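Local coordinates for protein phage terminase large subunit (Thermus phage P7426, PDB 7KS4) that probably acts as the ATP-driven motor that moves viral DNA into empty capsids and as the endonuclease that cuts the genome, the present piece being its ATPase domain, at residues A[17-22]-A[90-95]; A[40-45]-A[222-227]; A[73-78]-A[134-139]. One frame throughout, in Å; residues are numbered along the deposited sequence.

Contact 1: A[17-22]-A[90-95]; sequences ELLGYK and ERLAEV
Arg91 reaches from near the C-terminal end of helix 75-92 to the C-terminal end of helix 13-19 and sets the edge of its guanidinium against the carbonyl oxygen of Leu19. The main bond runs from Arg91 NH1 to Leu19 O, 3.0 Å with 149° at the hydrogen; the oxygen lies near the guanidinium plane, whereas the donor stands above the carbonyl plane. A weak second bond from Arg91 NH2 to the same Leu19 O, 3.3 Å, makes the grip a lopsided fork. The arginine chain runs out with CG anti to the backbone N (chi1 169°) and bends at chi3, which turns the flat group toward the helix end.

Beside this polar pair, Leu92 lays CD1 against both Leu18 and Leu19. It meets Leu18 CB at 3.9 Å and Leu19 CD2 at 4.0 Å, and the side chains of Leu19 and Leu92 cross at about a right angle. Val95 CG2 approaches Leu18 CD2 more loosely, at 4.4 Å. Leucine and valine suit this joint because their branched methyls can reach the facing Leu18 and Leu19 side chains.

Gly20, with positive phi (68°), closes helix 13-19 in a Schellman motif, after which Tyr21 and Lys22 enter the ADP pocket. A cation at this C-terminal end probably complements the partial negative charge of the helix dipole, while Glu87, salt-bridged to Arg91 NE, would partly balance the arginine's charge.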
loop_
_atom_site.group_PDB
_atom_site.type_symbol
_atom_site.label_atom_id
_atom_site.label_comp_id
_atom_site.label_asym_id
_atom_site.label_seq_id
_atom_site.Cartn_x
_atom_site.Cartn_y
_atom_site.Cartn_z
ATOM N N GLU A 17 3.214 -14.712 10.836
ATOM C CA GLU A 17 2.532 -15.774 11.561
ATOM C C GLU A 17 1.627 -15.211 12.653
ATOM O O GLU A 17 0.518 -15.715 12.870
ATOM C CB GLU A 17 3.570 -16.724 12.147
ATOM C CG GLU A 17 3.012 -17.983 12.752
ATOM C CD GLU A 17 2.712 -19.060 11.719
ATOM O OE1 GLU A 17 2.507 -18.719 10.531
ATOM O OE2 GLU A 17 2.692 -20.251 12.100
ATOM N N LEU A 18 2.083 -14.173 13.360
ATOM C CA LEU A 18 1.204 -13.494 14.310
ATOM C C LEU A 18 -0.036 -12.947 13.612
ATOM O O LEU A 18 -1.144 -13.013 14.152
ATOM C CB LEU A 18 1.953 -12.361 15.019
ATOM C CG LEU A 18 2.983 -12.740 16.086
ATOM C CD1 LEU A 18 3.724 -11.494 16.591
ATOM C CD2 LEU A 18 2.310 -13.460 17.243
ATOM N N LEU A 19 0.119 -12.416 12.407
ATOM C CA LEU A 19 -1.025 -11.831 11.724
ATOM C C LEU A 19 -1.979 -12.860 11.136
ATOM O O LEU A 19 -3.061 -12.477 10.680
ATOM C CB LEU A 19 -0.552 -10.902 10.607
ATOM C CG LEU A 19 -0.190 -9.485 11.034
ATOM C CD1 LEU A 19 0.402 -8.739 9.856
ATOM C CD2 LEU A 19 -1.412 -8.767 11.573
ATOM N N GLY A 20 -1.626 -14.142 11.133
ATOM C CA GLY A 20 -2.406 -15.095 10.368
ATOM C C GLY A 20 -2.282 -14.863 8.883
ATOM O O GLY A 20 -3.213 -15.160 8.130
ATOM N N TYR A 21 -1.138 -14.354 8.443
ATOM C CA TYR A 21 -0.925 -13.898 7.077
ATOM C C TYR A 21 0.095 -14.798 6.398
ATOM O O TYR A 21 1.181 -15.028 6.940
ATOM C CB TYR A 21 -0.447 -12.444 7.096
ATOM C CG TYR A 21 -0.058 -11.832 5.763
ATOM C CD1 TYR A 21 -0.975 -11.724 4.721
ATOM C CD2 TYR A 21 1.210 -11.302 5.575
ATOM C CE1 TYR A 21 -0.623 -11.138 3.515
ATOM C CE2 TYR A 21 1.570 -10.702 4.370
ATOM C CZ TYR A 21 0.650 -10.627 3.347
ATOM O OH TYR A 21 0.992 -10.030 2.150
ATOM N N LYS A 22 -0.254 -15.305 5.218
ATOM C CA LYS A 22 0.616 -16.185 4.438
ATOM C C LYS A 22 0.777 -15.597 3.041
ATOM O O LYS A 22 0.043 -15.959 2.111
ATOM C CB LYS A 22 0.058 -17.608 4.382
ATOM C CG LYS A 22 0.154 -18.374 5.716
ATOM C CD LYS A 22 -1.209 -18.544 6.404
ATOM C CE LYS A 22 -1.104 -19.375 7.693
ATOM N NZ LYS A 22 -1.953 -18.856 8.824
ATOM N N GLU A 90 -6.445 -4.273 15.958
ATOM C CA GLU A 90 -7.211 -4.550 17.169
ATOM C C GLU A 90 -6.998 -5.977 17.652
ATOM O O GLU A 90 -6.996 -6.224 18.865
ATOM C CB GLU A 90 -8.693 -4.251 16.924
ATOM C CG GLU A 90 -8.983 -2.753 16.980
ATOM C CD GLU A 90 -10.421 -2.399 16.688
ATOM O OE1 GLU A 90 -11.215 -3.296 16.335
ATOM O OE2 GLU A 90 -10.756 -1.204 16.815
ATOM N N ARG A 91 -6.798 -6.921 16.730
ATOM C CA ARG A 91 -6.508 -8.295 17.123
ATOM C C ARG A 91 -5.081 -8.433 17.641
ATOM O O ARG A 91 -4.845 -9.021 18.706
ATOM C CB ARG A 91 -6.740 -9.228 15.936
ATOM C CG ARG A 91 -6.215 -10.638 16.146
ATOM C CD ARG A 91 -6.800 -11.599 15.125
ATOM N NE ARG A 91 -6.563 -11.151 13.752
ATOM C CZ ARG A 91 -5.455 -11.398 13.059
ATOM N NH1 ARG A 91 -5.338 -10.947 11.817
ATOM N NH2 ARG A 91 -4.463 -12.094 13.599
ATOM N N LEU A 92 -4.111 -7.903 16.891
ATOM C CA LEU A 92 -2.709 -8.078 17.255
ATOM C C LEU A 92 -2.384 -7.435 18.594
ATOM O O LEU A 92 -1.488 -7.907 19.309
ATOM C CB LEU A 92 -1.810 -7.489 16.168
ATOM C CG LEU A 92 -0.478 -8.207 15.995
ATOM C CD1 LEU A 92 -0.710 -9.582 15.375
ATOM C CD2 LEU A 92 0.467 -7.363 15.142
ATOM N N ALA A 93 -3.073 -6.350 18.945
ATOM C CA ALA A 93 -2.795 -5.678 20.205
ATOM C C ALA A 93 -2.933 -6.615 21.392
ATOM O O ALA A 93 -2.309 -6.369 22.433
ATOM C CB ALA A 93 -3.723 -4.470 20.379
ATOM N N GLU A 94 -3.723 -7.688 21.259
ATOM C CA GLU A 94 -3.859 -8.644 22.351
ATOM C C GLU A 94 -2.504 -9.155 22.820
ATOM O O GLU A 94 -2.295 -9.345 24.023
ATOM C CB GLU A 94 -4.737 -9.819 21.922
ATOM C CG GLU A 94 -4.793 -10.951 22.940
ATOM C CD GLU A 94 -5.443 -10.540 24.241
ATOM O OE1 GLU A 94 -6.251 -9.589 24.213
ATOM O OE2 GLU A 94 -5.155 -11.169 25.288
ATOM N N VAL A 95 -1.583 -9.418 21.887
ATOM C CA VAL A 95 -0.295 -10.027 22.222
ATOM C C VAL A 95 0.807 -8.993 22.456
ATOM O O VAL A 95 1.972 -9.369 22.616
ATOM C CB VAL A 95 0.132 -11.051 21.156
ATOM C CG1 VAL A 95 -0.921 -12.148 21.025
ATOM C CG2 VAL A 95 0.395 -10.392 19.817
#

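Contact 2: A[40-45]-A[222-227]; sequences ACLGRQ and FHAASW. With SO4 (sulfate ion), chain H.
Backbone bonds join Cys41 and Gly43 to Phe222 and Ala224, pairing strands 37-42 and 219-224 in parallel at the edge of the ATPase sheet. Cys41 N gives to Phe222 O at 2.8 Å, Ala224 N to Cys41 O at 3.3 Å, and Gly43 N to Ala224 O at 2.9 Å.

Apolar contacts lie on one face, where helix 25-32 packs on Ala40, Leu42 and Phe222. Leu42 CD2 leans over the neighbouring strand to within 3.7 Å of Ala224 CB, an approach the small methyl allows.

On the other face Cys41 SG lies in the plane of the His223 ring, at its edge, 3.9 Å from CD2. Both leave anti to their backbone N (Cys41 chi1 175°, His223 chi1 -172°), which brings them alongside, and His223 NE2 bonds to Ala255 O.

Polar contacts follow. Ser226 OG donates to Arg44 O at 2.6 Å, in the carbonyl plane, on a lone pair. Gly43, without a side chain, lets that hydroxyl approach. Arg44 NH1 makes a weak bond to O4 of a sulfate, probably from the crystallisation liquor.

Gly43 to Gln45 begin the P-loop, whose Gln45 N binds ADP; the serine bond ties a carbonyl of this loop to the start of helix 226-229.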
loop_
_atom_site.group_PDB
_atom_site.type_symbol
_atom_site.label_atom_id
_atom_site.label_comp_id
_atom_site.label_asym_id
_atom_site.label_seq_id
_atom_site.Cartn_x
_atom_site.Cartn_y
_atom_site.Cartn_z
ATOM N N ALA A 40 3.814 -0.945 -7.252
ATOM C CA ALA A 40 3.271 -2.241 -7.652
ATOM C C ALA A 40 2.159 -2.022 -8.665
ATOM O O ALA A 40 1.102 -1.472 -8.334
ATOM C CB ALA A 40 2.762 -3.028 -6.445
ATOM N N CYS A 41 2.396 -2.459 -9.899
ATOM C CA CYS A 41 1.391 -2.430 -10.954
ATOM C C CYS A 41 0.885 -3.858 -11.102
ATOM O O CYS A 41 1.532 -4.690 -11.742
ATOM C CB CYS A 41 1.979 -1.898 -12.253
ATOM S SG CYS A 41 0.823 -1.964 -13.637
ATOM N N LEU A 42 -0.266 -4.141 -10.494
ATOM C CA LEU A 42 -0.790 -5.497 -10.401
ATOM C C LEU A 42 -2.265 -5.494 -10.780
ATOM O O LEU A 42 -2.991 -4.531 -10.521
ATOM C CB LEU A 42 -0.607 -6.097 -8.979
ATOM C CG LEU A 42 0.732 -5.901 -8.249
ATOM C CD1 LEU A 42 0.693 -6.527 -6.861
ATOM C CD2 LEU A 42 1.902 -6.483 -9.033
ATOM N N GLY A 43 -2.700 -6.572 -11.423
ATOM C CA GLY A 43 -4.097 -6.704 -11.777
ATOM C C GLY A 43 -4.967 -6.941 -10.559
ATOM O O GLY A 43 -4.493 -7.159 -9.444
ATOM N N ARG A 44 -6.278 -6.894 -10.784
ATOM C CA ARG A 44 -7.223 -7.217 -9.724
ATOM C C ARG A 44 -6.945 -8.604 -9.164
ATOM O O ARG A 44 -6.491 -9.503 -9.876
ATOM C CB ARG A 44 -8.655 -7.166 -10.246
ATOM C CG ARG A 44 -9.065 -5.819 -10.762
ATOM C CD ARG A 44 -10.505 -5.848 -11.221
ATOM N NE ARG A 44 -10.964 -4.530 -11.644
ATOM C CZ ARG A 44 -12.197 -4.266 -12.058
ATOM N NH1 ARG A 44 -13.107 -5.234 -12.107
ATOM N NH2 ARG A 44 -12.521 -3.034 -12.424
ATOM N N GLN A 45 -7.239 -8.772 -7.873
ATOM C CA GLN A 45 -7.089 -10.035 -7.157
ATOM C C GLN A 45 -5.631 -10.394 -6.908
ATOM O O GLN A 45 -5.314 -11.551 -6.623
ATOM C CB GLN A 45 -7.788 -11.180 -7.899
ATOM C CG GLN A 45 -9.249 -10.900 -8.213
ATOM C CD GLN A 45 -9.954 -12.088 -8.853
ATOM O OE1 GLN A 45 -9.315 -12.983 -9.408
ATOM N NE2 GLN A 45 -11.280 -12.100 -8.772
ATOM N N PHE A 222 7.069 -3.697 -9.053
ATOM C CA PHE A 222 6.539 -5.051 -9.104
ATOM C C PHE A 222 5.389 -5.083 -10.096
ATOM O O PHE A 222 4.597 -4.135 -10.166
ATOM C CB PHE A 222 6.070 -5.488 -7.717
ATOM C CG PHE A 222 7.059 -5.175 -6.635
ATOM C CD1 PHE A 222 7.934 -6.146 -6.183
ATOM C CD2 PHE A 222 7.136 -3.900 -6.091
ATOM C CE1 PHE A 222 8.855 -5.858 -5.202
ATOM C CE2 PHE A 222 8.052 -3.614 -5.111
ATOM C CZ PHE A 222 8.913 -4.600 -4.668
ATOM N N HIS A 223 5.309 -6.171 -10.865
ATOM C CA HIS A 223 4.320 -6.311 -11.924
ATOM C C HIS A 223 3.737 -7.716 -11.899
ATOM O O HIS A 223 4.476 -8.695 -11.765
ATOM C CB HIS A 223 4.931 -6.034 -13.300
ATOM C CG HIS A 223 3.915 -5.972 -14.393
ATOM N ND1 HIS A 223 3.890 -6.867 -15.439
ATOM C CD2 HIS A 223 2.866 -5.138 -14.583
ATOM C CE1 HIS A 223 2.878 -6.576 -16.237
ATOM N NE2 HIS A 223 2.241 -5.532 -15.739
ATOM N N ALA A 224 2.417 -7.817 -12.024
ATOM C CA ALA A 224 1.777 -9.123 -12.107
ATOM C C ALA A 224 0.372 -8.954 -12.654
ATOM O O ALA A 224 -0.389 -8.108 -12.174
ATOM C CB ALA A 224 1.733 -9.815 -10.738
ATOM N N ALA A 225 0.037 -9.755 -13.662
ATOM C CA ALA A 225 -1.343 -9.887 -14.083
ATOM C C ALA A 225 -2.118 -10.692 -13.047
ATOM O O ALA A 225 -1.547 -11.407 -12.222
ATOM C CB ALA A 225 -1.423 -10.575 -15.448
ATOM N N SER A 226 -3.440 -10.567 -13.093
ATOM C CA SER A 226 -4.268 -11.351 -12.186
ATOM C C SER A 226 -3.943 -12.836 -12.301
ATOM O O SER A 226 -3.907 -13.555 -11.293
ATOM C CB SER A 226 -5.742 -11.096 -12.480
ATOM O OG SER A 226 -6.013 -9.706 -12.458
ATOM N N TRP A 227 -3.676 -13.309 -13.519
ATOM C CA TRP A 227 -3.412 -14.725 -13.727
ATOM C C TRP A 227 -1.980 -15.116 -13.393
ATOM O O TRP A 227 -1.690 -16.315 -13.331
ATOM C CB TRP A 227 -3.734 -15.118 -15.169
ATOM C CG TRP A 227 -3.041 -14.289 -16.195
ATOM C CD1 TRP A 227 -1.743 -14.394 -16.591
ATOM C CD2 TRP A 227 -3.615 -13.227 -16.968
ATOM N NE1 TRP A 227 -1.469 -13.461 -17.563
ATOM C CE2 TRP A 227 -2.604 -12.736 -17.813
ATOM C CE3 TRP A 227 -4.886 -12.646 -17.027
ATOM C CZ2 TRP A 227 -2.822 -11.690 -18.706
ATOM C CZ3 TRP A 227 -5.101 -11.613 -17.918
ATOM C CH2 TRP A 227 -4.075 -11.146 -18.744
HETATM S S SO4 H . -15.553 -7.694 -11.378
HETATM O O1 SO4 H . -16.650 -8.498 -11.913
HETATM O O2 SO4 H . -15.366 -8.003 -9.964
HETATM O O3 SO4 H . -15.882 -6.279 -11.531
HETATM O O4 SO4 H . -14.312 -7.990 -12.093
#

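Contact 3: A[73-78]-A[134-139]; sequences PTYDQA and GKSADR
The ring of Tyr75 carries Ser136 CB over the centre of one face, a CH-pi contact 3.5 Å from the centroid and only 9° off the normal, while Gly134 O lies at the ring edge. Arg139 CG comes obliquely to Tyr75 CE2 at 3.6 Å, and its guanidinium plane stands 63° from the ring.

This is the start of helix 75-92 in the P-loop ATPase fold, packed against the end of strand 126-136. Thr74 is the N-cap: its OG1, held between the backbone N and the carbonyl carbon (chi1 61°), accepts from Gln77 N at 3.2 Å. A small methyl at Ala78 suits the close approach of its CB to Lys135 O, 3.4 Å.

Pro73, whose ring neighbours the predicted catalytic Glu155, accepts from Asp138 N, in a type I turn from Ser136 to Arg139, through its O at 3.1 Å. Gln77 NE2 bonds to Asp154 of the predicted Walker B motif, which places the helix start beside the predicted catalytic site.

One water accepts from Ser136 N and also bonds Tyr75 OH, which is hydrogen-bonded to Asn142 as well. A second accepts from Tyr75 N and donates to Asp138 OD2, at 3.0 Å in each case.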
loop_
_atom_site.group_PDB
_atom_site.type_symbol
_atom_site.label_atom_id
_atom_site.label_comp_id
_atom_site.label_asym_id
_atom_site.label_seq_id
_atom_site.Cartn_x
_atom_site.Cartn_y
_atom_site.Cartn_z
ATOM N N PRO A 73 -8.537 7.155 -4.226
ATOM C CA PRO A 73 -9.299 8.185 -4.952
ATOM C C PRO A 73 -10.548 8.641 -4.219
ATOM O O PRO A 73 -10.935 9.811 -4.347
ATOM C CB PRO A 73 -9.643 7.500 -6.280
ATOM C CG PRO A 73 -8.602 6.438 -6.444
ATOM C CD PRO A 73 -8.330 5.948 -5.046
ATOM N N THR A 74 -11.190 7.754 -3.459
ATOM C CA THR A 74 -12.408 8.055 -2.722
ATOM C C THR A 74 -12.286 7.517 -1.304
ATOM O O THR A 74 -11.446 6.663 -1.014
ATOM C CB THR A 74 -13.639 7.431 -3.380
ATOM O OG1 THR A 74 -13.491 6.004 -3.398
ATOM C CG2 THR A 74 -13.818 7.949 -4.808
ATOM N N TYR A 75 -13.156 8.011 -0.419
ATOM C CA TYR A 75 -13.166 7.511 0.951
ATOM C C TYR A 75 -13.627 6.059 1.006
ATOM O O TYR A 75 -13.091 5.264 1.786
ATOM C CB TYR A 75 -14.051 8.391 1.836
ATOM C CG TYR A 75 -13.295 9.530 2.480
ATOM C CD1 TYR A 75 -12.218 9.278 3.322
ATOM C CD2 TYR A 75 -13.652 10.854 2.252
ATOM C CE1 TYR A 75 -11.516 10.305 3.916
ATOM C CE2 TYR A 75 -12.950 11.891 2.846
ATOM C CZ TYR A 75 -11.882 11.606 3.677
ATOM O OH TYR A 75 -11.171 12.620 4.277
ATOM N N ASP A 76 -14.613 5.694 0.185
ATOM C CA ASP A 76 -15.069 4.307 0.155
ATOM C C ASP A 76 -13.941 3.369 -0.257
ATOM O O ASP A 76 -13.850 2.238 0.239
ATOM C CB ASP A 76 -16.261 4.164 -0.792
ATOM C CG ASP A 76 -17.507 4.857 -0.274
ATOM O OD1 ASP A 76 -17.740 4.840 0.954
ATOM O OD2 ASP A 76 -18.256 5.420 -1.097
ATOM N N GLN A 77 -13.073 3.816 -1.165
ATOM C CA GLN A 77 -11.927 2.997 -1.542
ATOM C C GLN A 77 -10.884 2.970 -0.430
ATOM O O GLN A 77 -10.303 1.917 -0.146
ATOM C CB GLN A 77 -11.312 3.515 -2.842
ATOM C CG GLN A 77 -10.187 2.637 -3.388
ATOM C CD GLN A 77 -10.659 1.244 -3.766
ATOM O OE1 GLN A 77 -11.820 1.049 -4.133
ATOM N NE2 GLN A 77 -9.757 0.266 -3.680
ATOM N N ALA A 78 -10.634 4.112 0.212
ATOM C CA ALA A 78 -9.662 4.145 1.298
ATOM C C ALA A 78 -10.111 3.290 2.473
ATOM O O ALA A 78 -9.266 2.747 3.195
ATOM C CB ALA A 78 -9.434 5.584 1.752
ATOM N N GLY A 134 -7.026 7.147 7.082
ATOM C CA GLY A 134 -7.475 7.036 5.708
ATOM C C GLY A 134 -7.760 8.414 5.134
ATOM O O GLY A 134 -8.291 9.288 5.815
ATOM N N LYS A 135 -7.383 8.596 3.870
ATOM C CA LYS A 135 -7.543 9.869 3.183
ATOM C C LYS A 135 -8.064 9.620 1.776
ATOM O O LYS A 135 -7.879 8.542 1.204
ATOM C CB LYS A 135 -6.224 10.649 3.121
ATOM C CG LYS A 135 -5.713 11.128 4.475
ATOM C CD LYS A 135 -6.656 12.150 5.082
ATOM C CE LYS A 135 -6.102 12.724 6.366
ATOM N NZ LYS A 135 -7.070 13.671 6.987
ATOM N N SER A 136 -8.708 10.647 1.224
ATOM C CA SER A 136 -9.362 10.592 -0.077
ATOM C C SER A 136 -8.796 11.669 -0.992
ATOM O O SER A 136 -8.675 12.833 -0.590
ATOM C CB SER A 136 -10.873 10.788 0.060
ATOM O OG SER A 136 -11.446 11.171 -1.179
ATOM N N ALA A 137 -8.475 11.281 -2.231
ATOM C CA ALA A 137 -7.990 12.245 -3.214
ATOM C C ALA A 137 -9.077 13.227 -3.635
ATOM O O ALA A 137 -8.770 14.381 -3.955
ATOM C CB ALA A 137 -7.446 11.518 -4.444
ATOM N N ASP A 138 -10.343 12.793 -3.659
ATOM C CA ASP A 138 -11.447 13.673 -4.026
ATOM C C ASP A 138 -11.871 14.591 -2.886
ATOM O O ASP A 138 -12.952 15.189 -2.948
ATOM C CB ASP A 138 -12.649 12.857 -4.523
ATOM C CG ASP A 138 -13.273 11.993 -3.445
ATOM O OD1 ASP A 138 -12.957 12.176 -2.254
ATOM O OD2 ASP A 138 -14.102 11.126 -3.796
ATOM N N ARG A 139 -11.050 14.710 -1.847
ATOM C CA ARG A 139 -11.259 15.686 -0.779
ATOM C C ARG A 139 -9.917 16.326 -0.460
ATOM O O ARG A 139 -9.363 16.147 0.630
ATOM C CB ARG A 139 -11.874 15.025 0.457
ATOM C CG ARG A 139 -13.218 14.356 0.197
ATOM C CD ARG A 139 -14.328 15.365 -0.055
ATOM N NE ARG A 139 -15.581 14.709 -0.423
ATOM C CZ ARG A 139 -16.350 14.030 0.424
ATOM N NH1 ARG A 139 -16.003 13.903 1.698
ATOM N NH2 ARG A 139 -17.472 13.467 -0.009
HETATM O O HOH W 1 -8.614 13.446 2.425
HETATM O O HOH W 2 -15.262 9.902 -1.340
#

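From the N terminus, the chain leaves helix 13-19 at residues 17-22, enters the P-loop at 40-45 and starts helix 75-92 at 73-78. Towards the far end of that helix, at 90-95, contact 1 closes the first loop back to 17-22. The end of strand 126-136 then returns to 73-78 in contact 3, and strand 219-224 finally joins 40-45 in contact 2. Contact 1 crosses both others, whereas the loop of contact 3 lies wholly within that of contact 2. Helix 75-92 serves contacts 1 and 3 near its two ends; contacts 2 and 3 reach different strands of one sheet, with centres 22 Å apart. None of the three touches another.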